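Tudor and KH domain-containing protein homolog (Bombyx mori, PDB 5VQH) takes part in piRNA biogenesis in the silkworm germline, its extended Tudor domain binding Siwi and Ago3 through symmetrically dimethylated arginines. Local coordinates at residues Val79-Arg84 with Val111-Tyr116; Ala53-Tyr58 with Cys128-Asp133; Phe36-Val41 with Pro210-Phe215; Thr198-Ala201 with Asp206-Ile209. One frame throughout, in Å; residues are numbered along the deposited sequence.

Interaction 1 (Val79-Arg84 with Val111-Tyr116). With 2MR (n3, n4-dimethylarginine), chain C.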
# COMPACT_ATOMS: atom_id res chain seq x y z
N VAL A 79 -11.78 -4.84 7.93
CA VAL A 79 -13.12 -4.96 7.37
C VAL A 79 -13.13 -5.29 5.86
O VAL A 79 -12.08 -5.35 5.20
CB VAL A 79 -13.87 -3.63 7.56
CG1 VAL A 79 -14.11 -3.34 9.04
CG2 VAL A 79 -13.07 -2.48 6.90
N ALA A 80 -14.31 -5.51 5.31
CA ALA A 80 -14.45 -5.66 3.88
C ALA A 80 -14.87 -4.31 3.35
O ALA A 80 -15.75 -3.69 3.95
CB ALA A 80 -15.49 -6.71 3.57
N ALA A 81 -14.26 -3.85 2.24
CA ALA A 81 -14.58 -2.53 1.68
C ALA A 81 -14.47 -2.48 0.17
O ALA A 81 -13.53 -2.98 -0.41
CB ALA A 81 -13.66 -1.46 2.27
N VAL A 82 -15.42 -1.82 -0.46
CA VAL A 82 -15.37 -1.64 -1.87
C VAL A 82 -14.30 -0.60 -2.15
O VAL A 82 -14.07 0.25 -1.35
CB VAL A 82 -16.73 -1.18 -2.41
CG1 VAL A 82 -16.61 -0.67 -3.85
CG2 VAL A 82 -17.77 -2.31 -2.28
N PHE A 83 -13.64 -0.73 -3.28
CA PHE A 83 -12.73 0.27 -3.80
C PHE A 83 -13.50 1.02 -4.87
O PHE A 83 -13.99 0.43 -5.81
CB PHE A 83 -11.56 -0.45 -4.42
CG PHE A 83 -10.51 0.43 -5.01
CD1 PHE A 83 -9.95 1.47 -4.29
CD2 PHE A 83 -10.00 0.15 -6.28
CE1 PHE A 83 -8.91 2.24 -4.82
CE2 PHE A 83 -8.98 0.92 -6.81
CZ PHE A 83 -8.42 1.97 -6.07
N ARG A 84 -13.63 2.34 -4.71
CA ARG A 84 -14.53 3.09 -5.58
C ARG A 84 -14.18 2.99 -7.07
O ARG A 84 -15.08 2.95 -7.89
CB ARG A 84 -14.62 4.56 -5.14
CG ARG A 84 -13.38 5.41 -5.37
CD ARG A 84 -13.60 6.78 -4.72
NE ARG A 84 -12.52 7.76 -4.94
CZ ARG A 84 -12.48 8.66 -5.93
NH1 ARG A 84 -13.42 8.71 -6.86
NH2 ARG A 84 -11.46 9.52 -5.99
N VAL A 111 -9.98 4.55 5.01
CA VAL A 111 -9.52 3.14 5.00
C VAL A 111 -8.24 2.88 4.20
O VAL A 111 -8.00 3.48 3.16
CB VAL A 111 -10.60 2.18 4.52
CG1 VAL A 111 -11.87 2.37 5.34
CG2 VAL A 111 -10.92 2.35 3.06
N PHE A 112 -7.41 2.01 4.73
CA PHE A 112 -6.15 1.61 4.12
C PHE A 112 -6.31 0.20 3.56
O PHE A 112 -6.53 -0.75 4.33
CB PHE A 112 -5.11 1.63 5.19
CG PHE A 112 -3.80 1.05 4.79
CD1 PHE A 112 -2.92 1.77 4.00
CD2 PHE A 112 -3.39 -0.18 5.26
CE1 PHE A 112 -1.69 1.25 3.67
CE2 PHE A 112 -2.14 -0.69 4.93
CZ PHE A 112 -1.29 0.03 4.15
N TYR A 113 -6.27 0.09 2.22
CA TYR A 113 -6.38 -1.18 1.51
C TYR A 113 -5.10 -1.99 1.71
O TYR A 113 -4.03 -1.70 1.15
CB TYR A 113 -6.67 -0.92 0.05
CG TYR A 113 -8.04 -0.30 -0.15
CD1 TYR A 113 -9.18 -1.08 -0.16
CD2 TYR A 113 -8.18 1.05 -0.28
CE1 TYR A 113 -10.42 -0.54 -0.32
CE2 TYR A 113 -9.43 1.63 -0.43
CZ TYR A 113 -10.54 0.83 -0.45
OH TYR A 113 -11.77 1.42 -0.60
N LEU A 114 -5.23 -3.03 2.55
CA LEU A 114 -4.10 -3.72 3.18
C LEU A 114 -3.19 -4.52 2.23
O LEU A 114 -2.05 -4.75 2.54
CB LEU A 114 -4.66 -4.69 4.24
CG LEU A 114 -5.08 -4.08 5.55
CD1 LEU A 114 -5.98 -5.02 6.31
CD2 LEU A 114 -3.88 -3.75 6.37
N ASP A 115 -3.74 -4.99 1.12
CA ASP A 115 -3.01 -5.72 0.08
C ASP A 115 -2.41 -4.85 -1.06
O ASP A 115 -1.79 -5.36 -1.97
CB ASP A 115 -3.96 -6.78 -0.49
CG ASP A 115 -4.38 -7.79 0.57
OD1 ASP A 115 -3.48 -8.34 1.19
OD2 ASP A 115 -5.59 -8.03 0.79
N TYR A 116 -2.55 -3.54 -0.95
CA TYR A 116 -2.26 -2.62 -2.03
C TYR A 116 -1.56 -1.37 -1.54
O TYR A 116 -0.57 -0.98 -2.13
CB TYR A 116 -3.55 -2.26 -2.76
CG TYR A 116 -4.10 -3.43 -3.54
CD1 TYR A 116 -3.58 -3.77 -4.78
CD2 TYR A 116 -5.09 -4.22 -3.02
CE1 TYR A 116 -4.09 -4.85 -5.50
CE2 TYR A 116 -5.60 -5.28 -3.72
CZ TYR A 116 -5.10 -5.62 -4.94
OH TYR A 116 -5.62 -6.72 -5.61
N 2MR C . -7.32 -3.25 -11.24
CA 2MR C . -8.30 -2.45 -10.47
CB 2MR C . -7.73 -2.18 -9.08
CG 2MR C . -7.17 -3.43 -8.41
CD 2MR C . -7.20 -3.17 -6.91
NE 2MR C . -6.31 -2.09 -6.60
CZ 2MR C . -6.33 -1.52 -5.42
NH1 2MR C . -7.18 -1.91 -4.59
CQ1 2MR C . -7.35 -1.40 -3.24
NH2 2MR C . -5.48 -0.53 -5.11
CQ2 2MR C . -4.49 -0.01 -6.04
C 2MR C . -8.69 -1.11 -11.08
O 2MR C . -9.29 -0.24 -10.43
OXT 2MR C . -8.45 -0.85 -12.27
O HOH W 1 -12.85 3.70 -2.29
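Tyr113 reaches across to the segment Val79-Arg84 and gives its phenol hydrogen to the carbonyl of Val82, with 2.7 Å between Tyr113 OH and Val82 O. The donor sits 27° off the carbonyl plane, and the same hydroxyl accepts a hydrogen from a water that in turn accepts from the backbone N-H of Arg84, so two bonds pin the phenol end. Beside it the ring of Phe83 forms a T-shaped pair with Tyr113: the CD1 edge of Phe83 is aimed at the tyrosine face, the centroids 5.3 Å apart and the planes at 74°. Ala81 adds its methyl, with CB 4.2 Å from Tyr113 CE1.

These rings belong to the aromatic cage by which a Tudor barrel reads methylarginine, and the cage is filled here by symmetric dimethylarginine. Its guanidinium slides between Phe83 and Tyr116, lying over one face of each, with its CZ 3.5 Å from Tyr116 CG; one methyl, CQ1, comes within 3.4 Å of Tyr113 CG. With CG anti to the backbone N (chi1 180°), the Phe83 ring extends toward the ligand, one face turned to its guanidinium. A leucine in place of Tyr113 would probably leave Val82 O and the water without their hydroxyl partner and let the Phe83 ring turn more freely beside the ligand. Asp118 adds the polar grip, hydrogen-bonding the dimethylarginine through OD2.

Interaction 2 (Ala53-Tyr58 with Cys128-Asp133)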
# COMPACT_ATOMS: atom_id res chain seq x y z
N ALA A 53 -11.45 -11.93 -6.12
CA ALA A 53 -12.56 -12.52 -6.85
C ALA A 53 -13.56 -13.18 -5.93
O ALA A 53 -14.75 -13.06 -6.08
CB ALA A 53 -12.04 -13.58 -7.81
N HIS A 54 -13.06 -13.91 -4.97
CA HIS A 54 -13.95 -14.54 -4.02
C HIS A 54 -14.71 -13.50 -3.16
O HIS A 54 -15.94 -13.56 -3.03
CB HIS A 54 -13.15 -15.50 -3.15
CG HIS A 54 -13.98 -16.29 -2.21
ND1 HIS A 54 -13.45 -16.93 -1.12
CD2 HIS A 54 -15.31 -16.55 -2.20
CE1 HIS A 54 -14.42 -17.57 -0.48
NE2 HIS A 54 -15.56 -17.35 -1.11
N MET A 55 -13.97 -12.54 -2.60
CA MET A 55 -14.59 -11.56 -1.76
C MET A 55 -15.59 -10.81 -2.59
O MET A 55 -16.70 -10.51 -2.15
CB MET A 55 -13.55 -10.61 -1.18
CG MET A 55 -12.74 -11.24 -0.08
SD MET A 55 -11.52 -10.16 0.71
CE MET A 55 -12.52 -8.77 1.22
N THR A 56 -15.21 -10.53 -3.81
CA THR A 56 -16.08 -9.76 -4.65
C THR A 56 -17.35 -10.52 -5.04
O THR A 56 -18.43 -9.92 -5.05
CB THR A 56 -15.36 -9.20 -5.87
OG1 THR A 56 -14.17 -8.57 -5.43
CG2 THR A 56 -16.20 -8.14 -6.57
N GLU A 57 -17.27 -11.82 -5.36
CA GLU A 57 -18.48 -12.58 -5.69
C GLU A 57 -19.39 -12.61 -4.43
O GLU A 57 -20.60 -12.43 -4.51
CB GLU A 57 -18.17 -14.00 -6.21
N TYR A 58 -18.77 -12.79 -3.28
CA TYR A 58 -19.49 -13.02 -2.03
C TYR A 58 -20.19 -11.75 -1.53
O TYR A 58 -21.42 -11.72 -1.37
CB TYR A 58 -18.51 -13.55 -0.99
CG TYR A 58 -19.12 -13.88 0.32
CD1 TYR A 58 -19.85 -15.03 0.50
CD2 TYR A 58 -18.95 -13.05 1.42
CE1 TYR A 58 -20.42 -15.35 1.73
CE2 TYR A 58 -19.51 -13.34 2.66
CZ TYR A 58 -20.25 -14.49 2.82
OH TYR A 58 -20.81 -14.79 4.04
N CYS A 128 -18.44 -3.86 5.46
CA CYS A 128 -19.00 -5.08 5.98
C CYS A 128 -18.02 -5.72 6.90
O CYS A 128 -16.83 -5.44 6.83
CB CYS A 128 -19.30 -6.04 4.85
SG CYS A 128 -20.75 -5.59 3.90
N GLU A 129 -18.51 -6.61 7.77
CA GLU A 129 -17.60 -7.38 8.59
C GLU A 129 -16.85 -8.34 7.66
O GLU A 129 -17.43 -8.97 6.78
CB GLU A 129 -18.34 -8.18 9.65
CG GLU A 129 -17.41 -9.01 10.56
CD GLU A 129 -17.68 -10.53 10.56
OE1 GLU A 129 -18.81 -10.95 10.20
OE2 GLU A 129 -16.77 -11.31 10.92
N LEU A 130 -15.55 -8.43 7.90
CA LEU A 130 -14.71 -9.40 7.21
C LEU A 130 -14.80 -10.80 7.86
O LEU A 130 -14.42 -10.98 8.99
CB LEU A 130 -13.25 -8.92 7.15
CG LEU A 130 -12.32 -9.78 6.29
CD1 LEU A 130 -12.73 -9.78 4.81
CD2 LEU A 130 -10.86 -9.37 6.43
N ARG A 131 -15.34 -11.76 7.13
CA ARG A 131 -15.33 -13.17 7.51
C ARG A 131 -13.93 -13.64 7.89
O ARG A 131 -12.96 -13.41 7.16
CB ARG A 131 -15.81 -14.01 6.33
CG ARG A 131 -17.21 -14.54 6.44
CD ARG A 131 -17.26 -15.94 5.85
NE ARG A 131 -16.79 -15.93 4.46
CZ ARG A 131 -16.24 -16.97 3.83
NH1 ARG A 131 -15.86 -16.86 2.56
NH2 ARG A 131 -16.07 -18.14 4.46
N ALA A 132 -13.83 -14.34 9.01
CA ALA A 132 -12.53 -14.61 9.62
C ALA A 132 -11.55 -15.41 8.74
O ALA A 132 -10.35 -15.20 8.82
CB ALA A 132 -12.72 -15.30 10.97
N ASP A 133 -12.05 -16.32 7.91
CA ASP A 133 -11.14 -17.09 7.05
C ASP A 133 -10.45 -16.24 5.97
O ASP A 133 -9.39 -16.61 5.43
CB ASP A 133 -11.87 -18.28 6.41
CG ASP A 133 -12.91 -17.85 5.43
OD1 ASP A 133 -13.75 -17.02 5.80
OD2 ASP A 133 -12.90 -18.34 4.27
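Arg131 swings its guanidinium over a face of the Tyr58 ring, a cation-pi contact in which CZ of Arg131 stands 5.0 Å from the ring centroid and 14° off the normal. The two planes are inclined at 47°, so this is no flat stack; the nearest approach is Arg131 NE to Tyr58 CZ at 4.1 Å. His54, one helical turn earlier, brings CE1 to the edge of the same guanidinium, 3.4 Å from Arg131 NH1, the two planes 75° apart. Deeper in, the methyl CE of Met55 touches Leu130 CD1 at 3.7 Å, its chain bent at the last torsion.

Further out, Asp133 OD1 lies 2.9 Å from Arg131 NH2 but well out of the guanidinium plane, so charge alone joins them. Tyr58 OH is hydrogen-bonded to His68. An alanine in place of Arg131 would probably strip the Tyr58 face of its cationic partner and leave Asp133 without its neighbouring charge. Tyr59 OH bonds both Glu129 O and Arg131 N, holding the backbone where strand 128-129 ends. Helix 43-59 is thereby packed against the chain leaving strand 128-129 of the Tudor barrel, as in extended Tudor domains, where such a helix links the core to its flanking half.

Interaction 3 (Phe36-Val41 with Pro210-Phe215); sequences FWVQFV and PGIKLF
Phe36 and Ile212 meet at the heart of a contact that is wholly apolar, four buried side chains joining two strands without any polar bond between them. The aromatic part of the contact is Phe36 alone, whose ring turns its outer edge to the partner strand. Ile212 CD1 lies near the ring plane at that edge, 3.7 Å from Phe36 CZ and only a little further from CE1, so the methyl is seated against the rim of the ring. The phenylalanine takes the less common first torsion (chi1 60°), with CG between the backbone N and the carbonyl carbon, and this brings the far end of its ring nearer to Ile212 than the direction of its CB would suggest. Leu214 comes from the opposite direction to Phe36, its CD1 4.0 Å from Phe36 CE1, and approaches the ring obliquely. Both delivering residues, Ile212 and Leu214, point from one side of strand 210-215, and the intervening Lys213 points away.

The one aliphatic pair is looser: Val38 CG1 lies 4.5 Å from Ile212 CD1.

The backbones stay far apart, the strand axes coming no closer than 10.3 Å and crossing at 73°, consistent with a strongly curled sheet whose inner face these side chains line, as in the SN-like half of an extended Tudor domain. Strand 142-146 bridges the two in the same sheet, antiparallel to strand 35-40 and parallel to strand 207-217. Strand 23-30 borders strand 35-40 on its other edge, strand 187-198 flanks strand 207-217, and Phe176 of helix 170-179 meets the Phe36 ring edge-to-face.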
# COMPACT_ATOMS: atom_id res chain seq x y z
N PHE A 36 5.77 4.57 -0.17
CA PHE A 36 5.05 3.74 -1.12
C PHE A 36 4.96 2.31 -0.64
O PHE A 36 5.52 1.97 0.39
CB PHE A 36 5.65 3.86 -2.52
CG PHE A 36 7.06 3.46 -2.60
CD1 PHE A 36 7.38 2.20 -3.05
CD2 PHE A 36 8.07 4.36 -2.28
CE1 PHE A 36 8.70 1.80 -3.14
CE2 PHE A 36 9.41 3.97 -2.34
CZ PHE A 36 9.72 2.68 -2.78
N TRP A 37 4.22 1.49 -1.37
CA TRP A 37 3.91 0.13 -1.00
C TRP A 37 4.31 -0.86 -2.11
O TRP A 37 4.06 -0.64 -3.28
CB TRP A 37 2.42 0.05 -0.60
CG TRP A 37 2.15 0.82 0.74
CD1 TRP A 37 2.23 0.31 2.01
CD2 TRP A 37 1.80 2.19 0.89
NE1 TRP A 37 1.97 1.29 2.92
CE2 TRP A 37 1.71 2.45 2.26
CE3 TRP A 37 1.55 3.22 0.00
CZ2 TRP A 37 1.38 3.69 2.75
CZ3 TRP A 37 1.24 4.45 0.49
CH2 TRP A 37 1.14 4.69 1.83
N VAL A 38 4.98 -1.94 -1.75
CA VAL A 38 5.27 -2.98 -2.72
C VAL A 38 4.62 -4.30 -2.32
O VAL A 38 4.30 -4.50 -1.16
CB VAL A 38 6.77 -3.18 -2.97
CG1 VAL A 38 7.44 -1.85 -3.21
CG2 VAL A 38 7.45 -3.80 -1.78
N GLN A 39 4.39 -5.14 -3.33
CA GLN A 39 3.98 -6.52 -3.17
C GLN A 39 5.09 -7.39 -3.74
O GLN A 39 5.72 -7.02 -4.72
CB GLN A 39 2.72 -6.79 -3.95
CG GLN A 39 1.57 -5.89 -3.59
CD GLN A 39 0.56 -5.82 -4.70
OE1 GLN A 39 0.91 -5.79 -5.88
NE2 GLN A 39 -0.70 -5.80 -4.33
N PHE A 40 5.36 -8.51 -3.09
CA PHE A 40 6.45 -9.40 -3.49
C PHE A 40 5.93 -10.26 -4.61
O PHE A 40 4.77 -10.70 -4.58
CB PHE A 40 6.91 -10.24 -2.30
CG PHE A 40 7.75 -9.48 -1.30
CD1 PHE A 40 7.70 -8.11 -1.22
CD2 PHE A 40 8.57 -10.14 -0.44
CE1 PHE A 40 8.47 -7.42 -0.30
CE2 PHE A 40 9.35 -9.46 0.48
CZ PHE A 40 9.30 -8.10 0.55
N VAL A 41 6.75 -10.41 -5.64
CA VAL A 41 6.39 -11.21 -6.79
C VAL A 41 6.52 -12.63 -6.37
O VAL A 41 7.54 -13.02 -5.79
CB VAL A 41 7.34 -11.01 -7.95
CG1 VAL A 41 6.98 -11.96 -9.07
CG2 VAL A 41 7.25 -9.57 -8.47
N PRO A 210 11.85 -0.45 5.12
CA PRO A 210 13.00 -0.44 4.22
C PRO A 210 13.11 0.71 3.22
O PRO A 210 12.15 1.08 2.52
CB PRO A 210 12.87 -1.77 3.46
CG PRO A 210 11.41 -2.06 3.48
CD PRO A 210 10.84 -1.43 4.72
N GLY A 211 14.32 1.25 3.16
CA GLY A 211 14.76 2.16 2.13
C GLY A 211 15.40 1.41 1.01
O GLY A 211 16.47 0.84 1.17
N ILE A 212 14.73 1.39 -0.13
CA ILE A 212 15.11 0.51 -1.21
C ILE A 212 15.43 1.30 -2.44
O ILE A 212 15.05 2.46 -2.54
CB ILE A 212 13.98 -0.42 -1.62
CG1 ILE A 212 12.87 0.36 -2.25
CG2 ILE A 212 13.47 -1.15 -0.42
CD1 ILE A 212 11.66 -0.51 -2.49
N LYS A 213 16.12 0.65 -3.37
CA LYS A 213 16.33 1.18 -4.69
C LYS A 213 15.62 0.26 -5.66
O LYS A 213 15.62 -0.95 -5.49
CB LYS A 213 17.82 1.28 -5.01
CG LYS A 213 18.51 2.32 -4.15
CD LYS A 213 19.95 2.59 -4.56
CE LYS A 213 20.58 3.56 -3.57
NZ LYS A 213 22.02 3.89 -3.83
N LEU A 214 15.03 0.85 -6.68
CA LEU A 214 14.26 0.09 -7.59
C LEU A 214 14.86 0.11 -8.98
O LEU A 214 15.25 1.17 -9.48
CB LEU A 214 12.86 0.67 -7.63
CG LEU A 214 11.95 0.39 -6.44
CD1 LEU A 214 10.75 1.29 -6.54
CD2 LEU A 214 11.51 -1.06 -6.50
N PHE A 215 14.87 -1.05 -9.64
CA PHE A 215 15.46 -1.16 -10.96
C PHE A 215 14.51 -1.83 -11.94
O PHE A 215 13.88 -2.81 -11.61
CB PHE A 215 16.77 -1.92 -10.86
CG PHE A 215 17.75 -1.31 -9.87
CD1 PHE A 215 18.70 -0.38 -10.28
CD2 PHE A 215 17.74 -1.67 -8.53
CE1 PHE A 215 19.60 0.16 -9.40
CE2 PHE A 215 18.62 -1.12 -7.64
CZ PHE A 215 19.56 -0.20 -8.07

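Interaction 4 (Thr198-Ala201 with Asp206-Ile209); sequences TATA and DKEI
Thr198 N donates to Lys207 O in the shortest polar bond between the two segments, 2.7 Å long and nearly straight at 174°. The return bond, Lys207 N to Thr198 O, is longer at 3.2 Å and more bent, at 136°. Together they make Thr198 and Lys207 an antiparallel hydrogen-bonded pair, at the loop end of the beta hairpin formed by strands 187-198 and 207-217, where regular pairing gives way to the connecting loop.

Their side chains project from the same face of the sheet, and the two CB atoms are 4.1 Å apart. Beyond that, the chain of Lys207 leads away from its partner, though its CG still passes 4.1 Å from Thr200 CG2. On the other side of the pair Thr198 OG1 rests against the aliphatic CG1 of Ile209, whose own side chain also packs on Glu143 and Phe145 of strand 142-146.

Past the pair, the hydroxyl of Thr200 finds its bond in the loop itself, with Lys205 O, and so helps close the turn. Thr200 holds this oxygen between its backbone N and carbonyl carbon (chi1 45°), on the side facing Asp206. The Asp206 side chain leans toward the other segment, its carboxylate on the loop side near Thr200, and its CB lies 3.5 Å from Thr198 O, the same carbonyl oxygen that accepts from Lys207 N.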
# COMPACT_ATOMS: atom_id res chain seq x y z
N THR A 198 10.56 2.31 13.21
CA THR A 198 9.22 2.70 13.56
C THR A 198 8.97 2.30 15.01
O THR A 198 9.28 1.19 15.43
CB THR A 198 8.18 2.03 12.64
OG1 THR A 198 7.96 2.88 11.52
CG2 THR A 198 6.84 1.78 13.34
N ALA A 199 8.39 3.23 15.76
CA ALA A 199 8.12 3.04 17.17
C ALA A 199 7.02 2.03 17.41
O ALA A 199 6.12 1.83 16.57
CB ALA A 199 7.73 4.37 17.80
N THR A 200 7.08 1.40 18.58
CA THR A 200 6.12 0.39 18.97
C THR A 200 5.78 0.52 20.45
O THR A 200 6.34 1.34 21.16
CB THR A 200 6.72 -1.00 18.73
OG1 THR A 200 8.07 -1.00 19.22
CG2 THR A 200 6.70 -1.34 17.21
N ALA A 201 4.84 -0.30 20.90
CA ALA A 201 4.55 -0.41 22.33
C ALA A 201 5.86 -0.44 23.10
O ALA A 201 6.81 -1.05 22.66
CB ALA A 201 3.75 -1.67 22.60
N ASP A 206 11.42 -2.61 17.86
CA ASP A 206 11.00 -1.65 16.82
C ASP A 206 10.89 -2.30 15.45
O ASP A 206 11.68 -3.20 15.11
CB ASP A 206 12.00 -0.52 16.70
CG ASP A 206 11.91 0.47 17.83
OD1 ASP A 206 10.85 0.54 18.53
OD2 ASP A 206 12.93 1.16 18.00
N LYS A 207 9.90 -1.82 14.67
CA LYS A 207 9.72 -2.23 13.29
C LYS A 207 10.64 -1.37 12.46
O LYS A 207 11.09 -0.32 12.88
CB LYS A 207 8.28 -2.03 12.82
CG LYS A 207 7.20 -2.87 13.49
CD LYS A 207 5.82 -2.37 13.03
CE LYS A 207 4.66 -2.89 13.88
NZ LYS A 207 4.40 -4.35 13.68
N GLU A 208 10.90 -1.83 11.25
CA GLU A 208 11.83 -1.20 10.35
C GLU A 208 11.21 -1.12 8.98
O GLU A 208 10.89 -2.16 8.37
CB GLU A 208 13.10 -2.04 10.24
CG GLU A 208 14.10 -1.69 11.29
CD GLU A 208 15.37 -2.50 11.21
OE1 GLU A 208 15.59 -3.13 10.15
OE2 GLU A 208 16.15 -2.48 12.20
N ILE A 209 11.06 0.10 8.48
CA ILE A 209 10.63 0.33 7.11
C ILE A 209 11.88 0.28 6.24
O ILE A 209 12.82 0.92 6.54
CB ILE A 209 10.03 1.72 6.95
CG1 ILE A 209 8.95 2.00 7.98
CG2 ILE A 209 9.50 1.92 5.54
CD1 ILE A 209 7.81 1.05 7.96

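How the interactions relate
From the N terminus, strand 35-40 carries the first half of interaction 3, and helix 43-59, next in the chain, the first half of interaction 2. Strand 78-82 then opens interaction 1, which closes at Val111-Tyr116 within the span that interaction 2 completes at Cys128-Asp133. Interactions 1 and 2 touch through neighbouring strands 78-82 and 128-129 of the barrel sheet. Interaction 4 closes the short loop of the hairpin between strands 187-198 and 207-217 just before interaction 3 closes on the latter strand, so interaction 3 encloses all the others. Between the barrel and the larger curled sheet, Gln39 NE2 probably hydrogen-bonds Asp115 O, bringing interactions 1 and 3 together.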